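Local coordinates for DNA polymerase II large subunit (PDB 7OEC), which harbours an intein, a self-splicing segment that probably excises itself from the DNA polymerase precursor and joins the flanking polypeptides, at residues F90-T93 / P97-V100; G104-K109 / N164-Q169. The protein carries 2 engineered substitutions. One frame throughout, in Å; residues are numbered along the deposited sequence.

Contact 1 (F90-T93 / P97-V100); sequences FETT and PVLV
Phe90 and Val98 meet where the strand ending at Thr93 faces the next strand along the chain, and they reach each other from opposite directions. The touching atoms are the far end of the ring and one methyl branch: Phe90 CZ lies 4.0 Å from Val98 CG1, and the methyl sits at the ring edge, in the plane of the ring. Val98 does not lie over the ring face; the ring also meets that of Phe82. Phe90 CG stands between its own backbone N and carbonyl carbon (chi1 69°), a rotamer that sends the ring across toward the partner strand. Val98 divides its work between its branches. With CG1 anti to the backbone N (chi1 174°), that methyl goes to the ring, and CG2 turns to Thr92, lying a looser 4.3 Å from Thr92 OG1. The hydroxyl it approaches is already engaged within its own strand, where Thr92 OG1 donates to Thr93 O over 3.0 Å, tilted 32° from the carbonyl plane. That bond gives the buried hydroxyl an acceptor and limits its rotation. Thr93, one step further, accepts a bond at OG1 from Ala4 N; with a histidine three residues on, it probably opens the TxxH motif of inteins, placed near the N-terminal splice junction. Around them, Ile165 and Thr167 touch Phe90, and Phe82 also touches Val98. The two strands belong to different sheets, and no backbone pairing links them at this point. Aromatic edge, methyl branches and a hydroxyl already spent on its own strand make this a join of dispersion and shape, in which Thr92 OG1, the one hydroxyl at the contact, is satisfied locally and the strands are brought together by their side chains.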
loop_
_atom_site.group_PDB
_atom_site.type_symbol
_atom_site.label_atom_id
_atom_site.label_comp_id
_atom_site.label_asym_id
_atom_site.label_seq_id
_atom_site.Cartn_x
_atom_site.Cartn_y
_atom_site.Cartn_z
ATOM N N PHE A 90 -3.292 -3.759 8.216
ATOM C CA PHE A 90 -3.120 -3.944 6.782
ATOM C C PHE A 90 -2.541 -5.319 6.505
ATOM O O PHE A 90 -1.987 -5.964 7.395
ATOM C CB PHE A 90 -2.255 -2.872 6.127
ATOM C CG PHE A 90 -0.789 -2.884 6.489
ATOM C CD1 PHE A 90 -0.370 -2.419 7.724
ATOM C CD2 PHE A 90 0.171 -3.253 5.551
ATOM C CE1 PHE A 90 0.950 -2.343 8.050
ATOM C CE2 PHE A 90 1.530 -3.166 5.867
ATOM C CZ PHE A 90 1.914 -2.688 7.125
ATOM N N GLU A 91 -2.642 -5.740 5.239
ATOM C CA GLU A 91 -2.206 -7.065 4.818
ATOM C C GLU A 91 -1.383 -6.937 3.557
ATOM O O GLU A 91 -1.709 -6.123 2.690
ATOM C CB GLU A 91 -3.404 -7.974 4.482
ATOM C CG GLU A 91 -4.256 -8.245 5.692
ATOM C CD GLU A 91 -5.516 -9.036 5.406
ATOM O OE1 GLU A 91 -5.803 -9.385 4.237
ATOM O OE2 GLU A 91 -6.223 -9.329 6.380
ATOM N N THR A 92 -0.329 -7.746 3.450
ATOM C CA THR A 92 0.482 -7.791 2.241
ATOM C C THR A 92 0.914 -9.218 1.959
ATOM O O THR A 92 0.810 -10.088 2.816
ATOM C CB THR A 92 1.765 -6.971 2.334
ATOM O OG1 THR A 92 2.687 -7.605 3.254
ATOM C CG2 THR A 92 1.520 -5.580 2.854
ATOM N N THR A 93 1.398 -9.463 0.751
ATOM C CA THR A 93 2.009 -10.767 0.536
ATOM C C THR A 93 3.291 -10.933 1.374
ATOM O O THR A 93 3.881 -9.968 1.878
ATOM C CB THR A 93 2.284 -11.002 -0.938
ATOM O OG1 THR A 93 3.102 -9.948 -1.401
ATOM C CG2 THR A 93 1.032 -11.053 -1.777
ATOM N N PRO A 97 7.682 -5.581 0.503
ATOM C CA PRO A 97 8.359 -4.585 1.342
ATOM C C PRO A 97 7.379 -3.828 2.229
ATOM O O PRO A 97 6.303 -3.412 1.794
ATOM C CB PRO A 97 9.006 -3.637 0.339
ATOM C CG PRO A 97 8.400 -3.974 -0.944
ATOM C CD PRO A 97 7.861 -5.327 -0.933
ATOM N N VAL A 98 7.796 -3.605 3.469
ATOM C CA VAL A 98 7.039 -2.866 4.469
ATOM C C VAL A 98 8.005 -1.859 5.066
ATOM O O VAL A 98 9.163 -2.189 5.348
ATOM C CB VAL A 98 6.513 -3.835 5.555
ATOM C CG1 VAL A 98 5.833 -3.073 6.731
ATOM C CG2 VAL A 98 5.474 -4.794 4.947
ATOM N N LEU A 99 7.524 -0.641 5.289
ATOM C CA LEU A 99 8.330 0.408 5.898
ATOM C C LEU A 99 8.046 0.498 7.386
ATOM O O LEU A 99 6.896 0.657 7.796
ATOM C CB LEU A 99 8.014 1.755 5.274
ATOM C CG LEU A 99 8.296 1.791 3.788
ATOM C CD1 LEU A 99 8.002 3.153 3.273
ATOM C CD2 LEU A 99 9.732 1.424 3.455
ATOM N N VAL A 100 9.091 0.380 8.188
ATOM C CA VAL A 100 9.007 0.559 9.628
ATOM C C VAL A 100 9.924 1.708 10.003
ATOM O O VAL A 100 10.900 1.990 9.316
ATOM C CB VAL A 100 9.350 -0.724 10.407
ATOM C CG1 VAL A 100 8.375 -1.839 10.107
ATOM C CG2 VAL A 100 10.679 -1.202 10.078
#

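Contact 2 (G104-K109 / N164-Q169); sequences GKFVEK and NIVTHQ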
loop_
_atom_site.group_PDB
_atom_site.type_symbol
_atom_site.label_atom_id
_atom_site.label_comp_id
_atom_site.label_asym_id
_atom_site.label_seq_id
_atom_site.Cartn_x
_atom_site.Cartn_y
_atom_site.Cartn_z
ATOM N N GLY A 104 14.792 7.226 13.538
ATOM C CA GLY A 104 14.710 8.387 12.683
ATOM C C GLY A 104 14.779 8.133 11.193
ATOM O O GLY A 104 15.040 9.069 10.445
ATOM N N LYS A 105 14.539 6.909 10.722
ATOM C CA LYS A 105 14.544 6.624 9.289
ATOM C C LYS A 105 13.528 5.523 8.992
ATOM O O LYS A 105 13.124 4.780 9.892
ATOM C CB LYS A 105 15.946 6.204 8.852
ATOM C CG LYS A 105 16.537 5.080 9.629
ATOM C CD LYS A 105 18.101 5.270 9.770
ATOM C CE LYS A 105 18.760 4.151 10.633
ATOM N NZ LYS A 105 17.768 3.430 11.565
ATOM N N PHE A 106 13.098 5.429 7.722
ATOM C CA PHE A 106 12.243 4.328 7.293
ATOM C C PHE A 106 13.147 3.187 6.880
ATOM O O PHE A 106 14.017 3.362 6.033
ATOM C CB PHE A 106 11.359 4.689 6.110
ATOM C CG PHE A 106 10.228 5.600 6.494
ATOM C CD1 PHE A 106 9.017 5.071 6.957
ATOM C CD2 PHE A 106 10.359 6.968 6.396
ATOM C CE1 PHE A 106 7.962 5.874 7.292
ATOM C CE2 PHE A 106 9.310 7.788 6.742
ATOM C CZ PHE A 106 8.113 7.248 7.214
ATOM N N VAL A 107 13.001 2.067 7.534
ATOM C CA VAL A 107 13.668 0.833 7.179
ATOM C C VAL A 107 12.705 0.009 6.335
ATOM O O VAL A 107 11.541 -0.192 6.715
ATOM C CB VAL A 107 14.019 0.066 8.460
ATOM C CG1 VAL A 107 14.633 -1.235 8.104
ATOM C CG2 VAL A 107 14.951 0.852 9.313
ATOM N N GLU A 108 13.194 -0.492 5.205
ATOM C CA GLU A 108 12.398 -1.317 4.308
ATOM C C GLU A 108 12.730 -2.778 4.578
ATOM O O GLU A 108 13.849 -3.229 4.314
ATOM C CB GLU A 108 12.684 -0.932 2.859
ATOM C CG GLU A 108 11.844 -1.698 1.846
ATOM C CD GLU A 108 12.138 -1.323 0.375
ATOM O OE1 GLU A 108 12.631 -0.210 0.110
ATOM O OE2 GLU A 108 11.913 -2.170 -0.514
ATOM N N LYS A 109 11.757 -3.507 5.124
ATOM C CA LYS A 109 11.876 -4.908 5.497
ATOM C C LYS A 109 10.892 -5.734 4.685
ATOM O O LYS A 109 9.796 -5.267 4.396
ATOM C CB LYS A 109 11.381 -5.127 6.951
ATOM C CG LYS A 109 12.216 -4.492 8.011
ATOM C CD LYS A 109 11.793 -4.886 9.431
ATOM C CE LYS A 109 12.728 -4.249 10.448
ATOM N NZ LYS A 109 12.529 -4.853 11.775
ATOM N N ASN A 164 -4.715 5.260 6.813
ATOM C CA ASN A 164 -3.685 6.292 6.675
ATOM C C ASN A 164 -2.266 5.766 6.962
ATOM O O ASN A 164 -1.389 6.514 7.400
ATOM C CB ASN A 164 -4.018 7.529 7.525
ATOM C CG ASN A 164 -5.313 8.210 7.135
ATOM O OD1 ASN A 164 -6.122 7.726 6.371
ATOM N ND2 ASN A 164 -5.493 9.358 7.675
ATOM N N ILE A 165 -2.008 4.508 6.585
ATOM C CA ILE A 165 -0.755 3.818 6.879
ATOM C C ILE A 165 0.245 4.038 5.756
ATOM O O ILE A 165 -0.041 3.733 4.601
ATOM C CB ILE A 165 -1.020 2.319 7.084
ATOM C CG1 ILE A 165 -1.834 2.097 8.354
ATOM C CG2 ILE A 165 0.286 1.567 7.129
ATOM C CD1 ILE A 165 -2.611 0.793 8.337
ATOM N N VAL A 166 1.441 4.510 6.086
ATOM C CA VAL A 166 2.480 4.687 5.074
ATOM C C VAL A 166 3.158 3.346 4.833
ATOM O O VAL A 166 3.642 2.709 5.778
ATOM C CB VAL A 166 3.518 5.722 5.529
ATOM C CG1 VAL A 166 4.683 5.840 4.497
ATOM C CG2 VAL A 166 2.869 7.060 5.712
ATOM N N THR A 167 3.234 2.925 3.574
ATOM C CA THR A 167 3.950 1.691 3.279
ATOM C C THR A 167 4.550 1.770 1.882
ATOM O O THR A 167 4.421 2.767 1.172
ATOM C CB THR A 167 3.093 0.440 3.531
ATOM O OG1 THR A 167 3.942 -0.731 3.586
ATOM C CG2 THR A 167 2.142 0.268 2.453
ATOM N N HIS A 168 5.265 0.724 1.520
ATOM C CA HIS A 168 5.867 0.628 0.209
ATOM C C HIS A 168 4.822 0.121 -0.765
ATOM O O HIS A 168 3.986 -0.714 -0.398
ATOM C CB HIS A 168 7.045 -0.341 0.259
ATOM C CG HIS A 168 7.982 -0.197 -0.907
ATOM N ND1 HIS A 168 7.717 -0.744 -2.144
ATOM C CD2 HIS A 168 9.173 0.447 -1.036
ATOM C CE1 HIS A 168 8.703 -0.455 -2.977
ATOM N NE2 HIS A 168 9.613 0.244 -2.324
ATOM N N GLN A 169 4.870 0.615 -2.006
ATOM C CA GLN A 169 3.981 0.055 -3.024
ATOM C C GLN A 169 4.330 -1.452 -3.166
ATOM O O GLN A 169 5.445 -1.987 -2.839
ATOM C CB GLN A 169 4.096 0.768 -4.358
ATOM C CG GLN A 169 5.325 0.294 -5.122
ATOM C CD GLN A 169 5.506 0.993 -6.417
ATOM O OE1 GLN A 169 5.087 2.125 -6.593
ATOM N NE2 GLN A 169 6.159 0.338 -7.330
ATOM O OXT GLN A 169 3.440 -2.155 -3.634
#
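His168 ND1 donates to Gln169 O over 2.7 Å with an almost straight N-H...O angle of 172°, and it arrives in the carbonyl plane on a lone pair. The acceptor is one oxygen of the C-terminal carboxylate, so the bond sets the rotation of the imidazole against the end of the chain. His168 CG is anti to the backbone N (chi1 -162°), which carries the ring toward strand 105-110, where Glu108 waits. The glutamate is extended: Glu108 OE2 lies over one face of the ring, 3.8 Å from His168 NE2, too far for a hydrogen bond, and Glu108 OE1 is 3.7 Å from His168 CD2. Carboxylate and ring planes are 39° apart, a tilted cover instead of a flat stack. Pro97 packs on that same face. This is the C-terminal end of the horseshoe-like intein (HINT) fold, and the penultimate histidine with a terminal amide residue matches the family's C-terminal splicing motif; His168 and Gln169 thus probably belong to the splice junction. Exchanging His168 for a leucine would probably leave Gln169 O without its donor and the terminal carboxylate freer to turn, and take the flat ring from under Glu108. At its other end, in the hairpin with strand 158-161, strand 165-168 starts at a G1 beta bulge, Asn164 and Ile165 both facing Ile161. Further from the terminus the contact turns apolar: Phe106 CE1 lies 4.3 Å from Val166 CG1, the methyl coming at the ring obliquely. Phe106 also meets the ring of Tyr101 edge-to-face and touches Ile121. Gln169 is held from its side-chain end as well, with OE1 taking a hydrogen bond from Ala153 N and NE2 giving one to Asn152 OD1.

In the fold
The two contacts lie with their centres about 8 Å apart and come in series along the chain, contact 1 closing before contact 2 opens. They share a two-stranded antiparallel sheet, strands 97-102 and 105-110, whose backbones pair through Val100 O and Val107 N at 2.8 Å. One strand of that hairpin packs against strand 89-93, the edge of a four-stranded sheet; the other faces strand 165-168, the last of the chain. Pro97, on strand 97-102, packs against Glu108 and His168 of contact 2, so the two contacts touch. The hairpin thereby lies between strand 89-93 and the C-terminal end, consistent with an intein that brings both splice junctions together.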